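Local coordinates for protein regulator of polyketide synthase expression (PDB 3ONQ) that probably acts as a transcriptional regulator, binding DNA through a C-terminal helix-turn-helix domain of the PucR family, at residues 57-62 with 108-113; 199-204 with 213-218; 239-244 with 248-253. All coordinates share one frame; numbering follows the deposited sequence.

Contact 1 of 3, residues 57-62 with 108-113; sequences FAIGGV and EVTCTA
Ile59 and Phe57 rise from the same face of strand 55-61 and meet Thr110 and Cys111 on the side of helix 107-114 that faces the sheet. Following Ile59 outward, CB and its branch CG2 stay back near the strand, and CG1 serves as the arm that crosses the gap. CG1 lies beside the backbone N (chi1 -60°) and the chain runs on extended (chi2 176°), which carries CD1 out to the helix backbone. There this methyl rests 3.6 Å from Cys111 CA and touches Cys111 CB at 4.0 Å, while Thr110 CG2 flanks it at 3.9 Å. Isoleucine suits a strand, being beta-branched, and is long enough to fill the space between two backbones whose axes stand 9.6 Å apart.

Phe57 reaches Thr110 with the far end of its ring. CZ lies 3.6 Å from Thr110 CB and CE1 3.9 Å from the same atom, so the threonine meets the rim of the ring and not its face. Thr110 OG1 also sits at that edge, near the ring plane. Its polar need is met by its own helix, since it hydrogen-bonds to the carbonyl of Thr106, and its methyl is left to pack against Ile59. Threonine thus offers an apolar surface here without burying an unpartnered hydroxyl.

Strand 55-61 lies between strands 94-100 and 124-131, and Ala58, facing the other way, packs on helix 132-149. Helices thus cover both faces of this strand, as in an alpha-beta-alpha sandwich. With no hydrogen bond or charge pair spanning strand and helix, this join depends on van der Waals fit and the exclusion of water.

Contact 2 of 3, residues 199-204 with 213-218; sequences YLTVST and ENTAKE. With SO4 (sulfate ion), chain R.
The Tyr199 ring meets the sulfate edge-on: O1 lies in the ring plane at its rim, and O4 stands near that plane, accepting a 2.7 Å hydrogen bond from Tyr199 OH. Arg190 also makes a cation-pi contact with this ring. Arg190, Arg258 and the Tyr199 hydroxyl together donate hydrogen bonds to the anion, which probably came from the crystallisation liquor.

The helix-helix meeting itself is built from threonines. Thr215 CG2 approaches Thr204 CG2 at 4.1 Å and Thr201 CG2 at 4.2 Å, and Thr204 CG2 also lies 3.9 Å from Glu218 CB, at the more exposed margin. In Thr204 the methyl is anti to the backbone N, while OG1 turns back (chi1 -58°) to bond Leu200 O at 2.7 Å. That carbonyl receives Thr204 N from the opposite face. Thr215 OG1 likewise bonds the carbonyl of Ser211, and Thr201 OG1 that of Pro197.

Both helices rest on helix 223-237 through Val226, consistent with the first two helices of a trihelical helix-turn-helix domain. Because each hydroxyl bonds a carbonyl four residues back, with Thr201 OG1 also meeting Arg229, the side chains meet mainly through methyls, and no hydrogen bond joins these two segments.

Contact 3 of 3, residues 239-244 with 248-253; sequences WDATDP and YVLTTA
Val249 bulges into the broad flat face of Trp239, while Leu250 fills the hollow between the tryptophan's CB and Ala241. The valine's CG1 sits over the six-membered ring, 3.7 Å from its centroid and only 13° off the normal, a CH-pi contact. CG2 covers the neighbouring rim, 3.7 Å from Trp239 CZ3. With CG1 anti to the backbone N (chi1 177°) and CG2 anti to the carbonyl carbon, both methyls reach the indole, a fit for a branched residue on a large aromatic surface. Leu250 CG lies 3.8 Å from Trp239 CB, and its CD1 drops onto Ala241, 3.6 Å from CA, where the small alanine leaves room for it. Were Trp239 replaced by an alanine, the indole face would be gone, and both methyls of Val249 would probably be left beside a gap.

The loop keeps its shape by its own bonds. Asp240 OD1 accepts both N and OG1 of Thr242 from one face of the carboxylate, the first forming an Asx turn, within a type I beta turn from Asp240 to Asp243. Asp243 then N-caps helix 244-261 by accepting from Asp246 N, and Tyr248 N bonds Pro244 O at 3.2 Å. The ring of Tyr248 meets that of Tyr248 of the second subunit. The whole is a capped helix start, its preceding loop folded back against the helix inside the PucR-type helix-turn-helix domain.

How the contacts relate
Contact 1 belongs to the alpha-beta-alpha sandwich, whereas contacts 2 and 3 lie on the opposite side of the chain's centre, both inside the helix-turn-helix domain. The centres of contacts 2 and 3 are about 14 Å apart, against about 41 Å between those of contacts 1 and 2. All three are mainly buried, although contacts 2 and 3 each have an exposed margin, at Glu218 and Pro244. No element is shared outright, but Phe205 and Leu206 of helix 198-207, which carries one side of contact 2, pack on contact 3. Strand against helix uses long apolar arms, helix against helix uses threonine methyls, and loop against helix uses an aromatic face. Contact 3 alone has its segments touched by another subunit.

Contact 1 of 3, residues 57-62 with 108-113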
ATOM      1  N   PHE B  57      14.338  15.089   5.089  1.00 27.07           N
ATOM      2  CA  PHE B  57      14.175  14.946   6.528  1.00 25.28           C
ATOM      3  C   PHE B  57      13.407  16.162   6.999  1.00 29.90           C
ATOM      4  O   PHE B  57      13.274  17.142   6.261  1.00 25.88           O
ATOM      5  CB  PHE B  57      15.530  14.857   7.247  1.00 22.24           C
ATOM      6  CG  PHE B  57      16.421  16.051   7.018  1.00 26.25           C
ATOM      7  CD1 PHE B  57      16.317  17.177   7.822  1.00 25.80           C
ATOM      8  CD2 PHE B  57      17.366  16.043   6.005  1.00 26.80           C
ATOM      9  CE1 PHE B  57      17.137  18.280   7.611  1.00 25.46           C
ATOM     10  CE2 PHE B  57      18.190  17.139   5.790  1.00 31.66           C
ATOM     11  CZ  PHE B  57      18.072  18.267   6.590  1.00 21.87           C
ATOM     12  N   ALA B  58      12.909  16.105   8.227  1.00 21.71           N
ATOM     13  CA  ALA B  58      12.080  17.181   8.735  1.00 20.73           C
ATOM     14  C   ALA B  58      12.597  17.700  10.071  1.00 21.85           C
ATOM     15  O   ALA B  58      13.194  16.956  10.857  1.00 24.46           O
ATOM     16  CB  ALA B  58      10.625  16.706   8.865  1.00 18.81           C
ATOM     17  N   ILE B  59      12.368  18.984  10.312  1.00 22.54           N
ATOM     18  CA  ILE B  59      12.681  19.609  11.584  1.00 23.96           C
ATOM     19  C   ILE B  59      11.432  20.353  11.994  1.00 29.34           C
ATOM     20  O   ILE B  59      10.769  20.966  11.143  1.00 24.75           O
ATOM     21  CB  ILE B  59      13.823  20.629  11.450  1.00 28.79           C
ATOM     22  CG1 ILE B  59      15.087  19.951  10.934  1.00 32.67           C
ATOM     23  CG2 ILE B  59      14.107  21.288  12.792  1.00 25.21           C
ATOM     24  CD1 ILE B  59      16.253  20.928  10.684  1.00 36.32           C
ATOM     25  N   GLY B  60      11.093  20.304  13.280  1.00 23.31           N
ATOM     26  CA  GLY B  60       9.900  20.977  13.753  1.00 19.92           C
ATOM     27  C   GLY B  60      10.064  21.455  15.181  1.00 27.46           C
ATOM     28  O   GLY B  60      10.800  20.856  15.966  1.00 25.10           O
ATOM     29  N   GLY B  61       9.377  22.545  15.510  1.00 24.23           N
ATOM     30  CA  GLY B  61       9.369  23.091  16.853  1.00 24.29           C
ATOM     31  C   GLY B  61       8.560  24.372  16.840  1.00 33.34           C
ATOM     32  O   GLY B  61       7.791  24.610  15.912  1.00 28.56           O
ATOM     33  N   VAL B  62       8.731  25.200  17.864  1.00 28.91           N
ATOM     34  CA  VAL B  62       7.984  26.448  17.951  1.00 31.05           C
ATOM     35  C   VAL B  62       8.900  27.610  17.591  1.00 29.92           C
ATOM     36  O   VAL B  62      10.000  27.701  18.114  1.00 33.44           O
ATOM     37  CB  VAL B  62       7.442  26.655  19.369  1.00 25.51           C
ATOM     38  CG1 VAL B  62       6.714  27.999  19.484  1.00 33.79           C
ATOM     39  CG2 VAL B  62       6.536  25.489  19.772  1.00 25.71           C
ATOM     40  N   GLU B 108      21.870  16.753  10.865  1.00 27.56           N
ATOM     41  CA  GLU B 108      22.460  17.396  12.045  1.00 29.92           C
ATOM     42  C   GLU B 108      22.968  18.807  11.736  1.00 27.95           C
ATOM     43  O   GLU B 108      22.708  19.741  12.490  1.00 27.12           O
ATOM     44  CB  GLU B 108      23.568  16.536  12.666  1.00 28.39           C
ATOM     45  CG  GLU B 108      23.078  15.186  13.193  1.00 37.33           C
ATOM     46  CD  GLU B 108      22.189  15.305  14.442  1.00 40.70           C
ATOM     47  OE1 GLU B 108      22.231  16.358  15.124  1.00 39.78           O
ATOM     48  OE2 GLU B 108      21.449  14.337  14.744  1.00 38.43           O
ATOM     49  N   VAL B 109      23.683  18.961  10.627  1.00 28.66           N
ATOM     50  CA  VAL B 109      24.172  20.275  10.218  1.00 31.13           C
ATOM     51  C   VAL B 109      23.021  21.265   9.970  1.00 30.18           C
ATOM     52  O   VAL B 109      23.087  22.428  10.366  1.00 28.53           O
ATOM     53  CB  VAL B 109      25.078  20.169   8.972  1.00 32.88           C
ATOM     54  CG1 VAL B 109      25.334  21.548   8.359  1.00 33.31           C
ATOM     55  CG2 VAL B 109      26.382  19.480   9.338  1.00 31.89           C
ATOM     56  N   THR B 110      21.953  20.806   9.334  1.00 30.26           N
ATOM     57  CA  THR B 110      20.835  21.703   9.077  1.00 29.92           C
ATOM     58  C   THR B 110      20.149  22.074  10.388  1.00 27.18           C
ATOM     59  O   THR B 110      19.794  23.224  10.612  1.00 34.25           O
ATOM     60  CB  THR B 110      19.808  21.088   8.117  1.00 28.72           C
ATOM     61  OG1 THR B 110      20.449  20.790   6.876  1.00 31.08           O
ATOM     62  CG2 THR B 110      18.674  22.065   7.864  1.00 27.61           C
ATOM     63  N   CYS B 111      19.979  21.092  11.261  1.00 26.94           N
ATOM     64  CA  CYS B 111      19.341  21.341  12.541  1.00 27.38           C
ATOM     65  C   CYS B 111      20.143  22.364  13.349  1.00 35.22           C
ATOM     66  O   CYS B 111      19.574  23.280  13.937  1.00 28.62           O
ATOM     67  CB  CYS B 111      19.155  20.036  13.309  1.00 30.34           C
ATOM     68  SG  CYS B 111      18.342  20.217  14.904  1.00 34.52           S
ATOM     69  N   THR B 112      21.468  22.229  13.352  1.00 34.66           N
ATOM     70  CA  THR B 112      22.310  23.179  14.061  1.00 28.09           C
ATOM     71  C   THR B 112      22.169  24.582  13.498  1.00 33.29           C
ATOM     72  O   THR B 112      22.111  25.552  14.251  1.00 34.21           O
ATOM     73  CB  THR B 112      23.799  22.774  14.033  1.00 35.81           C
ATOM     74  OG1 THR B 112      23.986  21.593  14.821  1.00 35.81           O
ATOM     75  CG2 THR B 112      24.663  23.894  14.618  1.00 28.62           C
ATOM     76  N   ALA B 113      22.115  24.680  12.173  1.00 27.26           N
ATOM     77  CA  ALA B 113      22.034  25.968  11.495  1.00 31.59           C
ATOM     78  C   ALA B 113      20.730  26.713  11.788  1.00 38.35           C
ATOM     79  O   ALA B 113      20.723  27.944  11.833  1.00 38.29           O
ATOM     80  CB  ALA B 113      22.221  25.795   9.979  1.00 24.56           C
TER

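Contact 2 of 3, residues 199-204 with 213-218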
ATOM      1  N   TYR B 199      13.996 -12.727  25.341  1.00 32.51           N
ATOM      2  CA  TYR B 199      12.633 -12.207  25.453  1.00 28.83           C
ATOM      3  C   TYR B 199      11.977 -12.591  26.778  1.00 24.35           C
ATOM      4  O   TYR B 199      11.392 -11.758  27.463  1.00 29.18           O
ATOM      5  CB  TYR B 199      11.765 -12.710  24.296  1.00 28.25           C
ATOM      6  CG  TYR B 199      10.326 -12.238  24.364  1.00 30.22           C
ATOM      7  CD1 TYR B 199       9.949 -11.015  23.815  1.00 33.05           C
ATOM      8  CD2 TYR B 199       9.347 -13.007  24.986  1.00 33.23           C
ATOM      9  CE1 TYR B 199       8.635 -10.577  23.871  1.00 33.69           C
ATOM     10  CE2 TYR B 199       8.028 -12.566  25.062  1.00 29.40           C
ATOM     11  CZ  TYR B 199       7.683 -11.357  24.492  1.00 35.95           C
ATOM     12  OH  TYR B 199       6.385 -10.918  24.546  1.00 36.89           O
ATOM     13  N   LEU B 200      12.060 -13.864  27.126  1.00 27.27           N
ATOM     14  CA  LEU B 200      11.483 -14.320  28.381  1.00 32.08           C
ATOM     15  C   LEU B 200      12.096 -13.557  29.549  1.00 28.47           C
ATOM     16  O   LEU B 200      11.391 -13.181  30.488  1.00 30.51           O
ATOM     17  CB  LEU B 200      11.697 -15.816  28.557  1.00 32.35           C
ATOM     18  CG  LEU B 200      11.255 -16.405  29.894  1.00 42.33           C
ATOM     19  CD1 LEU B 200       9.745 -16.273  30.063  1.00 37.28           C
ATOM     20  CD2 LEU B 200      11.686 -17.864  29.963  1.00 51.66           C
ATOM     21  N   THR B 201      13.400 -13.300  29.477  1.00 28.52           N
ATOM     22  CA  THR B 201      14.114 -12.665  30.591  1.00 26.11           C
ATOM     23  C   THR B 201      13.731 -11.204  30.755  1.00 25.83           C
ATOM     24  O   THR B 201      13.506 -10.740  31.872  1.00 30.34           O
ATOM     25  CB  THR B 201      15.649 -12.773  30.452  1.00 30.90           C
ATOM     26  OG1 THR B 201      16.014 -14.145  30.302  1.00 32.90           O
ATOM     27  CG2 THR B 201      16.335 -12.211  31.701  1.00 25.50           C
ATOM     28  N   VAL B 202      13.662 -10.474  29.649  1.00 26.09           N
ATOM     29  CA  VAL B 202      13.212  -9.085  29.695  1.00 21.72           C
ATOM     30  C   VAL B 202      11.766  -9.023  30.197  1.00 23.79           C
ATOM     31  O   VAL B 202      11.421  -8.223  31.058  1.00 26.90           O
ATOM     32  CB  VAL B 202      13.284  -8.447  28.282  1.00 28.35           C
ATOM     33  CG1 VAL B 202      12.604  -7.088  28.268  1.00 24.32           C
ATOM     34  CG2 VAL B 202      14.735  -8.335  27.819  1.00 22.00           C
ATOM     35  N   SER B 203      10.916  -9.873  29.637  1.00 25.13           N
ATOM     36  CA  SER B 203       9.514  -9.879  30.016  1.00 25.47           C
ATOM     37  C   SER B 203       9.385 -10.144  31.513  1.00 31.24           C
ATOM     38  O   SER B 203       8.641  -9.470  32.225  1.00 34.14           O
ATOM     39  CB  SER B 203       8.786 -10.973  29.245  1.00 29.86           C
ATOM     40  OG  SER B 203       7.437 -11.039  29.658  1.00 36.55           O
ATOM     41  N   THR B 204      10.116 -11.146  31.988  1.00 25.47           N
ATOM     42  CA  THR B 204      10.020 -11.537  33.382  1.00 26.02           C
ATOM     43  C   THR B 204      10.579 -10.427  34.264  1.00 21.60           C
ATOM     44  O   THR B 204      10.028 -10.131  35.307  1.00 25.68           O
ATOM     45  CB  THR B 204      10.802 -12.840  33.655  1.00 28.24           C
ATOM     46  OG1 THR B 204      10.309 -13.887  32.811  1.00 30.67           O
ATOM     47  CG2 THR B 204      10.655 -13.245  35.096  1.00 24.46           C
ATOM     48  N   GLU B 213      17.181  -9.894  41.293  1.00 38.29           N
ATOM     49  CA  GLU B 213      17.046 -11.039  42.187  1.00 39.61           C
ATOM     50  C   GLU B 213      15.767 -11.808  41.934  1.00 34.40           C
ATOM     51  O   GLU B 213      15.792 -13.033  41.842  1.00 29.42           O
ATOM     52  CB  GLU B 213      17.121 -10.620  43.662  1.00 43.11           C
ATOM     53  CG  GLU B 213      18.534 -10.359  44.135  1.00 62.28           C
ATOM     54  CD  GLU B 213      19.452 -11.536  43.853  1.00 71.81           C
ATOM     55  OE1 GLU B 213      20.587 -11.297  43.387  1.00 72.66           O
ATOM     56  OE2 GLU B 213      19.031 -12.695  44.090  1.00 69.79           O
ATOM     57  N   ASN B 214      14.652 -11.091  41.828  1.00 31.55           N
ATOM     58  CA  ASN B 214      13.366 -11.749  41.624  1.00 36.98           C
ATOM     59  C   ASN B 214      13.295 -12.421  40.266  1.00 33.73           C
ATOM     60  O   ASN B 214      12.626 -13.438  40.111  1.00 27.40           O
ATOM     61  CB  ASN B 214      12.194 -10.782  41.802  1.00 39.15           C
ATOM     62  CG  ASN B 214      12.107 -10.224  43.212  1.00 50.60           C
ATOM     63  OD1 ASN B 214      12.735 -10.741  44.144  1.00 47.90           O
ATOM     64  ND2 ASN B 214      11.322  -9.166  43.378  1.00 53.04           N
ATOM     65  N   THR B 215      13.992 -11.849  39.288  1.00 35.54           N
ATOM     66  CA  THR B 215      14.009 -12.411  37.943  1.00 27.40           C
ATOM     67  C   THR B 215      14.824 -13.704  37.970  1.00 31.28           C
ATOM     68  O   THR B 215      14.348 -14.744  37.526  1.00 35.28           O
ATOM     69  CB  THR B 215      14.574 -11.402  36.900  1.00 30.03           C
ATOM     70  OG1 THR B 215      13.777 -10.210  36.895  1.00 33.23           O
ATOM     71  CG2 THR B 215      14.567 -12.002  35.508  1.00 27.83           C
ATOM     72  N   ALA B 216      16.042 -13.633  38.512  1.00 26.69           N
ATOM     73  CA  ALA B 216      16.861 -14.822  38.761  1.00 32.83           C
ATOM     74  C   ALA B 216      16.081 -15.930  39.467  1.00 30.78           C
ATOM     75  O   ALA B 216      16.127 -17.083  39.067  1.00 29.11           O
ATOM     76  CB  ALA B 216      18.109 -14.464  39.575  1.00 27.19           C
ATOM     77  N   LYS B 217      15.371 -15.568  40.528  1.00 32.58           N
ATOM     78  CA  LYS B 217      14.598 -16.529  41.303  1.00 30.79           C
ATOM     79  C   LYS B 217      13.498 -17.184  40.459  1.00 31.09           C
ATOM     80  O   LYS B 217      13.339 -18.404  40.468  1.00 31.32           O
ATOM     81  CB  LYS B 217      14.001 -15.834  42.527  1.00 38.11           C
ATOM     82  CG  LYS B 217      12.977 -16.644  43.294  1.00 51.92           C
ATOM     83  CD  LYS B 217      12.469 -15.838  44.498  1.00 66.52           C
ATOM     84  CE  LYS B 217      11.415 -16.596  45.311  1.00 74.82           C
ATOM     85  NZ  LYS B 217      10.158 -16.873  44.556  1.00 78.91           N
ATOM     86  N   GLU B 218      12.742 -16.361  39.739  1.00 31.08           N
ATOM     87  CA  GLU B 218      11.686 -16.839  38.845  1.00 35.72           C
ATOM     88  C   GLU B 218      12.200 -17.779  37.752  1.00 32.89           C
ATOM     89  O   GLU B 218      11.552 -18.769  37.424  1.00 33.36           O
ATOM     90  CB  GLU B 218      10.976 -15.654  38.187  1.00 36.62           C
ATOM     91  CG  GLU B 218       9.529 -15.499  38.576  1.00 55.33           C
ATOM     92  CD  GLU B 218       8.722 -16.757  38.313  1.00 62.14           C
ATOM     93  OE1 GLU B 218       8.315 -16.987  37.153  1.00 64.30           O
ATOM     94  OE2 GLU B 218       8.500 -17.519  39.273  1.00 64.81           O
TER
HETATM   95  S   SO4 R 265       4.483 -14.226  25.340  1.00 80.83           S
HETATM   96  O1  SO4 R 265       4.977 -13.962  26.689  1.00 72.29           O
HETATM   97  O2  SO4 R 265       5.243 -15.310  24.712  1.00 81.24           O
HETATM   98  O3  SO4 R 265       3.069 -14.586  25.405  1.00 86.52           O
HETATM   99  O4  SO4 R 265       4.624 -13.014  24.542  1.00 84.25           O

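Contact 3 of 3, residues 239-244 with 248-253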
ATOM      1  N   TRP B 239      17.257  -0.432  23.767  1.00 32.16           N
ATOM      2  CA  TRP B 239      16.533  -0.125  24.999  1.00 31.79           C
ATOM      3  C   TRP B 239      17.046  -0.974  26.161  1.00 29.07           C
ATOM      4  O   TRP B 239      17.083  -2.202  26.073  1.00 27.15           O
ATOM      5  CB  TRP B 239      15.023  -0.307  24.798  1.00 26.12           C
ATOM      6  CG  TRP B 239      14.485   0.536  23.666  1.00 26.87           C
ATOM      7  CD1 TRP B 239      14.152   0.118  22.416  1.00 24.40           C
ATOM      8  CD2 TRP B 239      14.249   1.947  23.697  1.00 26.33           C
ATOM      9  NE1 TRP B 239      13.704   1.182  21.659  1.00 30.64           N
ATOM     10  CE2 TRP B 239      13.747   2.315  22.430  1.00 31.72           C
ATOM     11  CE3 TRP B 239      14.398   2.933  24.680  1.00 28.48           C
ATOM     12  CZ2 TRP B 239      13.411   3.637  22.114  1.00 31.51           C
ATOM     13  CZ3 TRP B 239      14.051   4.247  24.364  1.00 30.73           C
ATOM     14  CH2 TRP B 239      13.569   4.582  23.094  1.00 29.79           C
ATOM     15  N   ASP B 240      17.459  -0.289  27.223  1.00 29.56           N
ATOM     16  CA  ASP B 240      18.062  -0.889  28.414  1.00 23.47           C
ATOM     17  C   ASP B 240      17.013  -1.065  29.495  1.00 24.38           C
ATOM     18  O   ASP B 240      16.564  -0.098  30.104  1.00 30.16           O
ATOM     19  CB  ASP B 240      19.166   0.037  28.923  1.00 29.31           C
ATOM     20  CG  ASP B 240      19.894  -0.515  30.150  1.00 39.50           C
ATOM     21  OD1 ASP B 240      19.437  -1.517  30.732  1.00 32.62           O
ATOM     22  OD2 ASP B 240      20.928   0.075  30.535  1.00 43.76           O
ATOM     23  N   ALA B 241      16.620  -2.303  29.751  1.00 27.70           N
ATOM     24  CA  ALA B 241      15.549  -2.552  30.699  1.00 25.52           C
ATOM     25  C   ALA B 241      15.874  -2.034  32.096  1.00 29.85           C
ATOM     26  O   ALA B 241      14.963  -1.792  32.883  1.00 28.88           O
ATOM     27  CB  ALA B 241      15.217  -4.030  30.749  1.00 31.72           C
ATOM     28  N   THR B 242      17.160  -1.867  32.415  1.00 27.75           N
ATOM     29  CA  THR B 242      17.537  -1.410  33.766  1.00 25.63           C
ATOM     30  C   THR B 242      17.293   0.087  33.952  1.00 34.46           C
ATOM     31  O   THR B 242      17.354   0.604  35.071  1.00 31.04           O
ATOM     32  CB  THR B 242      19.018  -1.758  34.139  1.00 31.25           C
ATOM     33  OG1 THR B 242      19.922  -0.976  33.354  1.00 31.57           O
ATOM     34  CG2 THR B 242      19.306  -3.240  33.891  1.00 31.89           C
ATOM     35  N   ASP B 243      17.008   0.785  32.853  1.00 33.06           N
ATOM     36  CA  ASP B 243      16.687   2.212  32.925  1.00 26.72           C
ATOM     37  C   ASP B 243      15.179   2.437  32.941  1.00 22.61           C
ATOM     38  O   ASP B 243      14.470   1.922  32.085  1.00 29.72           O
ATOM     39  CB  ASP B 243      17.302   2.959  31.746  1.00 33.51           C
ATOM     40  CG  ASP B 243      16.947   4.429  31.751  1.00 44.11           C
ATOM     41  OD1 ASP B 243      15.869   4.787  31.238  1.00 48.15           O
ATOM     42  OD2 ASP B 243      17.741   5.228  32.279  1.00 53.10           O
ATOM     43  N   PRO B 244      14.684   3.223  33.903  1.00 28.67           N
ATOM     44  CA  PRO B 244      13.232   3.408  34.058  1.00 29.24           C
ATOM     45  C   PRO B 244      12.538   3.907  32.771  1.00 29.09           C
ATOM     46  O   PRO B 244      11.431   3.464  32.461  1.00 24.08           O
ATOM     47  CB  PRO B 244      13.122   4.451  35.175  1.00 31.17           C
ATOM     48  CG  PRO B 244      14.392   4.319  35.937  1.00 37.60           C
ATOM     49  CD  PRO B 244      15.454   3.939  34.935  1.00 27.25           C
ATOM     50  N   TYR B 248       9.895   1.424  30.458  1.00 24.64           N
ATOM     51  CA  TYR B 248       8.557   1.828  30.051  1.00 23.35           C
ATOM     52  C   TYR B 248       8.364   1.618  28.539  1.00 28.78           C
ATOM     53  O   TYR B 248       7.331   1.110  28.109  1.00 26.79           O
ATOM     54  CB  TYR B 248       8.291   3.277  30.449  1.00 24.94           C
ATOM     55  CG  TYR B 248       7.020   3.827  29.857  1.00 25.16           C
ATOM     56  CD1 TYR B 248       5.781   3.391  30.293  1.00 24.44           C
ATOM     57  CD2 TYR B 248       7.061   4.781  28.858  1.00 31.29           C
ATOM     58  CE1 TYR B 248       4.616   3.892  29.743  1.00 29.87           C
ATOM     59  CE2 TYR B 248       5.912   5.291  28.314  1.00 27.58           C
ATOM     60  CZ  TYR B 248       4.695   4.842  28.749  1.00 29.86           C
ATOM     61  OH  TYR B 248       3.547   5.360  28.191  1.00 33.94           O
ATOM     62  N   VAL B 249       9.363   1.990  27.736  1.00 23.56           N
ATOM     63  CA  VAL B 249       9.322   1.719  26.294  1.00 21.89           C
ATOM     64  C   VAL B 249       9.203   0.212  26.007  1.00 24.03           C
ATOM     65  O   VAL B 249       8.355  -0.222  25.234  1.00 22.43           O
ATOM     66  CB  VAL B 249      10.558   2.302  25.561  1.00 24.60           C
ATOM     67  CG1 VAL B 249      10.522   1.945  24.067  1.00 18.75           C
ATOM     68  CG2 VAL B 249      10.636   3.825  25.747  1.00 21.68           C
ATOM     69  N   LEU B 250      10.031  -0.591  26.656  1.00 24.93           N
ATOM     70  CA  LEU B 250       9.997  -2.032  26.424  1.00 27.16           C
ATOM     71  C   LEU B 250       8.641  -2.642  26.810  1.00 25.86           C
ATOM     72  O   LEU B 250       8.069  -3.457  26.068  1.00 24.41           O
ATOM     73  CB  LEU B 250      11.140  -2.711  27.174  1.00 25.66           C
ATOM     74  CG  LEU B 250      12.541  -2.478  26.600  1.00 25.68           C
ATOM     75  CD1 LEU B 250      13.611  -2.768  27.642  1.00 22.04           C
ATOM     76  CD2 LEU B 250      12.764  -3.326  25.353  1.00 22.80           C
ATOM     77  N   THR B 251       8.123  -2.225  27.957  1.00 22.25           N
ATOM     78  CA  THR B 251       6.828  -2.700  28.439  1.00 22.71           C
ATOM     79  C   THR B 251       5.764  -2.409  27.377  1.00 27.40           C
ATOM     80  O   THR B 251       4.924  -3.256  27.075  1.00 21.46           O
ATOM     81  CB  THR B 251       6.462  -2.022  29.783  1.00 26.27           C
ATOM     82  OG1 THR B 251       7.486  -2.299  30.743  1.00 26.39           O
ATOM     83  CG2 THR B 251       5.114  -2.513  30.322  1.00 21.45           C
ATOM     84  N   THR B 252       5.828  -1.218  26.792  1.00 26.50           N
ATOM     85  CA  THR B 252       4.863  -0.818  25.774  1.00 24.94           C
ATOM     86  C   THR B 252       5.001  -1.701  24.541  1.00 24.34           C
ATOM     87  O   THR B 252       4.010  -2.206  24.006  1.00 22.09           O
ATOM     88  CB  THR B 252       5.013   0.662  25.375  1.00 22.75           C
ATOM     89  OG1 THR B 252       4.865   1.488  26.535  1.00 22.64           O
ATOM     90  CG2 THR B 252       3.950   1.054  24.351  1.00 22.46           C
ATOM     91  N   ALA B 253       6.236  -1.913  24.108  1.00 21.93           N
ATOM     92  CA  ALA B 253       6.486  -2.794  22.972  1.00 25.29           C
ATOM     93  C   ALA B 253       5.928  -4.213  23.192  1.00 29.57           C
ATOM     94  O   ALA B 253       5.382  -4.826  22.268  1.00 28.28           O
ATOM     95  CB  ALA B 253       7.981  -2.837  22.647  1.00 21.70           C
TER